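Alkane monooxygenase (Geobacillus thermodenitrificans, PDB 3B9O) belongs to the luciferase-like monooxygenases, flavin-dependent enzymes built on a TIM barrel, and carries a flavin mononucleotide in this model. Local coordinates at residues F299-Y312 with E336-W348. Residues are numbered along the deposited sequence; the frame is centred on the assembly and turned at random.
Sequences FQKYWSLEGHLAHY and EIINNMSKLDGKW
Trp303 NE1 donates to Met341 O at 2.8 Å, the shortest polar bond between 299-312 and 336-348. The acceptor lies in the plane of the indole and the N-H points nearly straight at it (161°). This bond, with the packing on both faces, holds the rotation of the ring. One face of the indole takes Leu344, whose CA sits over the six-membered ring, 4.2 Å from its centroid. Leu344 CD2 lies over the same face, nearer the rim. On the opposite face His308 places NE2 over the middle of the ring, so the indole lies between Leu344 of the other segment and His308 of its own.

Gln300 reads the same loop. Its chain bends at chi2 (56°), and NE2 donates to Ser342 O at 3.1 Å; that oxygen lies somewhat out of the Gln300 amide plane. Its OE1 takes a weak bond from Leu344 N, so one amide spans two backbone groups. Lys347 reaches back across the contact. Its NZ meets the edge of the His308 ring and forms a weak bond to ND1 at 3.1 Å. Outside the two segments, the His20 ring meets His308 edge-to-face.

Farther along, Met341 is a knob in a hole made by Leu305, His308, Leu309 and Tyr312. A turn at chi3 (-76°) lays CE over the face of the Tyr312 ring, 3.9 Å from its centroid, a CH-pi contact. The sulfur stands obliquely to that ring. Ile337 CG2 approaches Tyr312 OH at 3.8 Å. The side chains of Leu305 and Ile338 cross at about a right angle, with CD1 of Leu305 4.0 Å from CG2 of Ile338.

The segments lie at the edge of the luciferase-like TIM barrel. One knob-into-hole contact, that of Met341, joins helix 305-316 to helix 334-341, and the loop 342-348 leads toward barrel strand 350-354. The side chain of His311 lies about 8 Å from the bound flavin mononucleotide.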
loop_
_atom_site.group_PDB
_atom_site.type_symbol
_atom_site.label_atom_id
_atom_site.label_comp_id
_atom_site.label_asym_id
_atom_site.label_seq_id
_atom_site.Cartn_x
_atom_site.Cartn_y
_atom_site.Cartn_z
ATOM N N PHE A 299 2.594 -18.030 -17.777
ATOM C CA PHE A 299 1.692 -17.478 -16.757
ATOM C C PHE A 299 0.264 -17.470 -17.245
ATOM O O PHE A 299 -0.661 -17.667 -16.473
ATOM C CB PHE A 299 2.074 -16.050 -16.342
ATOM C CG PHE A 299 3.473 -15.910 -15.777
ATOM C CD1 PHE A 299 4.124 -14.689 -15.844
ATOM C CD2 PHE A 299 4.136 -16.986 -15.194
ATOM C CE1 PHE A 299 5.404 -14.535 -15.323
ATOM C CE2 PHE A 299 5.421 -16.843 -14.676
ATOM C CZ PHE A 299 6.056 -15.609 -14.734
ATOM N N GLN A 300 0.090 -17.239 -18.543
ATOM C CA GLN A 300 -1.235 -17.182 -19.131
ATOM C C GLN A 300 -1.965 -18.500 -18.963
ATOM O O GLN A 300 -3.154 -18.486 -18.638
ATOM C CB GLN A 300 -1.169 -16.743 -20.600
ATOM C CG GLN A 300 -2.516 -16.656 -21.310
ATOM C CD GLN A 300 -3.517 -15.739 -20.609
ATOM O OE1 GLN A 300 -3.273 -14.543 -20.448
ATOM N NE2 GLN A 300 -4.663 -16.304 -20.201
ATOM N N LYS A 301 -1.254 -19.619 -19.149
ATOM C CA LYS A 301 -1.777 -20.988 -18.924
ATOM C C LYS A 301 -2.435 -21.181 -17.535
ATOM O O LYS A 301 -3.459 -21.871 -17.397
ATOM C CB LYS A 301 -0.624 -21.981 -19.122
ATOM C CG LYS A 301 -0.865 -23.398 -18.647
ATOM C CD LYS A 301 0.410 -24.257 -18.792
ATOM C CE LYS A 301 0.205 -25.684 -18.259
ATOM N NZ LYS A 301 1.370 -26.552 -18.672
ATOM N N TYR A 302 -1.854 -20.550 -16.511
ATOM C CA TYR A 302 -2.340 -20.638 -15.111
ATOM C C TYR A 302 -3.331 -19.568 -14.670
ATOM O O TYR A 302 -3.876 -19.677 -13.574
ATOM C CB TYR A 302 -1.151 -20.642 -14.124
ATOM C CG TYR A 302 -0.279 -21.844 -14.298
ATOM C CD1 TYR A 302 0.817 -21.804 -15.152
ATOM C CD2 TYR A 302 -0.575 -23.050 -13.649
ATOM C CE1 TYR A 302 1.618 -22.921 -15.337
ATOM C CE2 TYR A 302 0.221 -24.200 -13.855
ATOM C CZ TYR A 302 1.312 -24.110 -14.678
ATOM O OH TYR A 302 2.125 -25.189 -14.868
ATOM N N TRP A 303 -3.583 -18.556 -15.512
ATOM C CA TRP A 303 -4.485 -17.452 -15.160
ATOM C C TRP A 303 -5.877 -18.014 -15.004
ATOM O O TRP A 303 -6.395 -18.637 -15.948
ATOM C CB TRP A 303 -4.483 -16.411 -16.263
ATOM C CG TRP A 303 -5.078 -15.043 -15.965
ATOM C CD1 TRP A 303 -6.289 -14.544 -16.410
ATOM C CD2 TRP A 303 -4.439 -13.971 -15.263
ATOM N NE1 TRP A 303 -6.446 -13.248 -15.984
ATOM C CE2 TRP A 303 -5.321 -12.866 -15.292
ATOM C CE3 TRP A 303 -3.214 -13.842 -14.584
ATOM C CZ2 TRP A 303 -5.006 -11.642 -14.683
ATOM C CZ3 TRP A 303 -2.903 -12.620 -13.973
ATOM C CH2 TRP A 303 -3.798 -11.540 -14.033
ATOM N N SER A 304 -6.457 -17.827 -13.810
ATOM C CA SER A 304 -7.747 -18.426 -13.487
ATOM C C SER A 304 -8.849 -17.403 -13.575
ATOM O O SER A 304 -9.010 -16.571 -12.688
ATOM C CB SER A 304 -7.771 -19.058 -12.094
ATOM O OG SER A 304 -9.051 -19.643 -11.862
ATOM N N LEU A 305 -9.625 -17.489 -14.651
ATOM C CA LEU A 305 -10.769 -16.600 -14.848
ATOM C C LEU A 305 -11.701 -16.567 -13.628
ATOM O O LEU A 305 -12.170 -15.505 -13.232
ATOM C CB LEU A 305 -11.538 -16.999 -16.119
ATOM C CG LEU A 305 -12.518 -15.987 -16.728
ATOM C CD1 LEU A 305 -13.938 -16.322 -16.405
ATOM C CD2 LEU A 305 -12.198 -14.514 -16.369
ATOM N N GLU A 306 -11.974 -17.734 -13.046
ATOM C CA GLU A 306 -12.901 -17.831 -11.931
ATOM C C GLU A 306 -12.401 -17.099 -10.660
ATOM O O GLU A 306 -13.164 -16.410 -9.975
ATOM C CB GLU A 306 -13.194 -19.313 -11.666
ATOM C CG GLU A 306 -14.588 -19.583 -11.135
ATOM C CD GLU A 306 -15.732 -19.438 -12.169
ATOM O OE1 GLU A 306 -16.894 -19.407 -11.741
ATOM O OE2 GLU A 306 -15.501 -19.341 -13.376
ATOM N N GLY A 307 -11.108 -17.231 -10.378
ATOM C CA GLY A 307 -10.482 -16.469 -9.306
ATOM C C GLY A 307 -10.576 -14.976 -9.540
ATOM O O GLY A 307 -10.980 -14.224 -8.650
ATOM N N HIS A 308 -10.267 -14.547 -10.769
ATOM C CA HIS A 308 -10.480 -13.128 -11.107
ATOM C C HIS A 308 -11.906 -12.646 -11.007
ATOM O O HIS A 308 -12.134 -11.550 -10.544
ATOM C CB HIS A 308 -9.881 -12.787 -12.457
ATOM C CG HIS A 308 -8.407 -13.002 -12.481
ATOM N ND1 HIS A 308 -7.523 -12.083 -11.974
ATOM C CD2 HIS A 308 -7.668 -14.065 -12.871
ATOM C CE1 HIS A 308 -6.295 -12.543 -12.097
ATOM N NE2 HIS A 308 -6.356 -13.747 -12.636
ATOM N N LEU A 309 -12.873 -13.469 -11.406
ATOM C CA LEU A 309 -14.276 -13.076 -11.203
ATOM C C LEU A 309 -14.600 -12.841 -9.733
ATOM O O LEU A 309 -15.321 -11.892 -9.386
ATOM C CB LEU A 309 -15.229 -14.114 -11.816
ATOM C CG LEU A 309 -15.842 -14.070 -13.224
ATOM C CD1 LEU A 309 -15.508 -12.884 -14.085
ATOM C CD2 LEU A 309 -15.608 -15.397 -13.930
ATOM N N ALA A 310 -14.088 -13.706 -8.861
ATOM C CA ALA A 310 -14.302 -13.556 -7.416
ATOM C C ALA A 310 -13.715 -12.231 -6.919
ATOM O O ALA A 310 -14.375 -11.496 -6.163
ATOM C CB ALA A 310 -13.707 -14.767 -6.631
ATOM N N HIS A 311 -12.510 -11.911 -7.393
ATOM C CA HIS A 311 -11.811 -10.682 -6.975
ATOM C C HIS A 311 -12.572 -9.450 -7.423
ATOM O O HIS A 311 -12.783 -8.522 -6.656
ATOM C CB HIS A 311 -10.399 -10.655 -7.567
ATOM C CG HIS A 311 -9.510 -9.626 -6.952
ATOM N ND1 HIS A 311 -8.135 -9.707 -6.990
ATOM C CD2 HIS A 311 -9.796 -8.499 -6.253
ATOM C CE1 HIS A 311 -7.615 -8.669 -6.362
ATOM N NE2 HIS A 311 -8.600 -7.932 -5.888
ATOM N N TYR A 312 -12.976 -9.468 -8.685
ATOM C CA TYR A 312 -13.775 -8.414 -9.296
ATOM C C TYR A 312 -15.057 -8.183 -8.515
ATOM O O TYR A 312 -15.422 -7.045 -8.273
ATOM C CB TYR A 312 -14.068 -8.769 -10.755
ATOM C CG TYR A 312 -14.867 -7.731 -11.522
ATOM C CD1 TYR A 312 -14.231 -6.729 -12.256
ATOM C CD2 TYR A 312 -16.278 -7.758 -11.510
ATOM C CE1 TYR A 312 -14.980 -5.774 -12.981
ATOM C CE2 TYR A 312 -17.026 -6.821 -12.201
ATOM C CZ TYR A 312 -16.383 -5.839 -12.936
ATOM O OH TYR A 312 -17.164 -4.931 -13.622
ATOM N N GLU A 336 -17.782 -8.638 -22.516
ATOM C CA GLU A 336 -16.495 -8.024 -22.813
ATOM C C GLU A 336 -15.669 -7.773 -21.555
ATOM O O GLU A 336 -14.443 -7.922 -21.586
ATOM C CB GLU A 336 -16.662 -6.739 -23.623
ATOM C CG GLU A 336 -15.374 -6.317 -24.363
ATOM C CD GLU A 336 -15.463 -4.924 -25.002
ATOM O OE1 GLU A 336 -16.576 -4.505 -25.412
ATOM O OE2 GLU A 336 -14.404 -4.254 -25.105
ATOM N N ILE A 337 -16.337 -7.383 -20.464
ATOM C CA ILE A 337 -15.717 -7.302 -19.139
ATOM C C ILE A 337 -15.028 -8.640 -18.814
ATOM O O ILE A 337 -13.862 -8.669 -18.416
ATOM C CB ILE A 337 -16.743 -6.928 -18.046
ATOM C CG1 ILE A 337 -17.258 -5.506 -18.265
ATOM C CG2 ILE A 337 -16.138 -7.060 -16.626
ATOM C CD1 ILE A 337 -18.332 -5.073 -17.291
ATOM N N ILE A 338 -15.748 -9.737 -19.038
ATOM C CA ILE A 338 -15.271 -11.090 -18.735
ATOM C C ILE A 338 -14.133 -11.532 -19.663
ATOM O O ILE A 338 -13.169 -12.142 -19.214
ATOM C CB ILE A 338 -16.451 -12.111 -18.711
ATOM C CG1 ILE A 338 -17.470 -11.683 -17.646
ATOM C CG2 ILE A 338 -15.943 -13.546 -18.508
ATOM C CD1 ILE A 338 -18.713 -12.513 -17.574
ATOM N N ASN A 339 -14.239 -11.202 -20.945
ATOM C CA ASN A 339 -13.170 -11.479 -21.912
ATOM C C ASN A 339 -11.842 -10.722 -21.627
ATOM O O ASN A 339 -10.748 -11.274 -21.825
ATOM C CB ASN A 339 -13.677 -11.197 -23.333
ATOM C CG ASN A 339 -12.711 -11.661 -24.407
ATOM O OD1 ASN A 339 -12.239 -10.855 -25.219
ATOM N ND2 ASN A 339 -12.402 -12.958 -24.418
ATOM N N ASN A 340 -11.946 -9.473 -21.166
ATOM C CA ASN A 340 -10.783 -8.666 -20.775
ATOM C C ASN A 340 -10.102 -9.248 -19.541
ATOM O O ASN A 340 -8.898 -9.095 -19.331
ATOM C CB ASN A 340 -11.203 -7.232 -20.443
ATOM C CG ASN A 340 -11.619 -6.431 -21.667
ATOM O OD1 ASN A 340 -11.333 -6.801 -22.809
ATOM N ND2 ASN A 340 -12.298 -5.315 -21.429
ATOM N N MET A 341 -10.911 -9.897 -18.722
ATOM C CA MET A 341 -10.489 -10.445 -17.447
ATOM C C MET A 341 -9.713 -11.771 -17.567
ATOM O O MET A 341 -8.953 -12.130 -16.660
ATOM C CB MET A 341 -11.727 -10.636 -16.581
ATOM C CG MET A 341 -11.476 -10.511 -15.122
ATOM S SD MET A 341 -12.977 -10.934 -14.264
ATOM C CE MET A 341 -13.975 -9.457 -14.530
ATOM N N SER A 342 -9.898 -12.505 -18.664
ATOM C CA SER A 342 -9.129 -13.739 -18.846
ATOM C C SER A 342 -7.771 -13.498 -19.510
ATOM O O SER A 342 -7.080 -14.448 -19.896
ATOM C CB SER A 342 -9.936 -14.845 -19.551
ATOM O OG SER A 342 -10.593 -14.365 -20.707
ATOM N N LYS A 343 -7.384 -12.223 -19.599
ATOM C CA LYS A 343 -6.087 -11.813 -20.152
ATOM C C LYS A 343 -5.185 -11.140 -19.089
ATOM O O LYS A 343 -5.687 -10.426 -18.209
ATOM C CB LYS A 343 -6.307 -10.892 -21.362
ATOM C CG LYS A 343 -7.321 -11.449 -22.379
ATOM C CD LYS A 343 -7.401 -10.636 -23.675
ATOM C CE LYS A 343 -7.814 -9.178 -23.434
ATOM N NZ LYS A 343 -8.380 -8.561 -24.678
ATOM N N LEU A 344 -3.867 -11.372 -19.184
ATOM C CA LEU A 344 -2.886 -10.881 -18.192
ATOM C C LEU A 344 -2.758 -9.360 -18.064
ATOM O O LEU A 344 -2.370 -8.861 -16.994
ATOM C CB LEU A 344 -1.480 -11.459 -18.428
ATOM C CG LEU A 344 -1.157 -12.946 -18.325
ATOM C CD1 LEU A 344 0.121 -13.137 -17.543
ATOM C CD2 LEU A 344 -2.273 -13.719 -17.690
ATOM N N ASP A 345 -3.040 -8.639 -19.148
ATOM C CA ASP A 345 -2.982 -7.177 -19.140
ATOM C C ASP A 345 -4.361 -6.503 -19.030
ATOM O O ASP A 345 -4.510 -5.320 -19.358
ATOM C CB ASP A 345 -2.192 -6.640 -20.348
ATOM C CG ASP A 345 -2.912 -6.839 -21.681
ATOM O OD1 ASP A 345 -3.704 -7.805 -21.843
ATOM O OD2 ASP A 345 -2.658 -6.003 -22.578
ATOM N N GLY A 346 -5.355 -7.251 -18.561
ATOM C CA GLY A 346 -6.705 -6.710 -18.411
ATOM C C GLY A 346 -6.956 -5.979 -17.092
ATOM O O GLY A 346 -8.038 -5.391 -16.901
ATOM N N LYS A 347 -5.968 -6.019 -16.184
ATOM C CA LYS A 347 -6.092 -5.406 -14.857
ATOM C C LYS A 347 -5.894 -3.883 -14.938
ATOM O O LYS A 347 -5.586 -3.362 -16.004
ATOM C CB LYS A 347 -5.107 -6.059 -13.884
ATOM C CG LYS A 347 -5.435 -7.519 -13.554
ATOM C CD LYS A 347 -6.214 -7.662 -12.239
ATOM C CE LYS A 347 -6.934 -9.021 -12.136
ATOM N NZ LYS A 347 -7.719 -9.191 -10.853
ATOM N N TRP A 348 -6.073 -3.165 -13.826
ATOM C CA TRP A 348 -5.943 -1.701 -13.878
ATOM C C TRP A 348 -4.499 -1.173 -13.684
ATOM O O TRP A 348 -4.306 0.004 -13.338
ATOM C CB TRP A 348 -6.966 -0.997 -12.966
ATOM C CG TRP A 348 -7.451 0.378 -13.529
ATOM C CD1 TRP A 348 -7.360 0.823 -14.845
ATOM C CD2 TRP A 348 -8.122 1.432 -12.802
ATOM N NE1 TRP A 348 -7.910 2.091 -14.958
ATOM C CE2 TRP A 348 -8.388 2.486 -13.731
ATOM C CE3 TRP A 348 -8.509 1.598 -11.459
ATOM C CZ2 TRP A 348 -9.025 3.685 -13.355
ATOM C CZ3 TRP A 348 -9.144 2.792 -11.085
ATOM C CH2 TRP A 348 -9.398 3.820 -12.039
#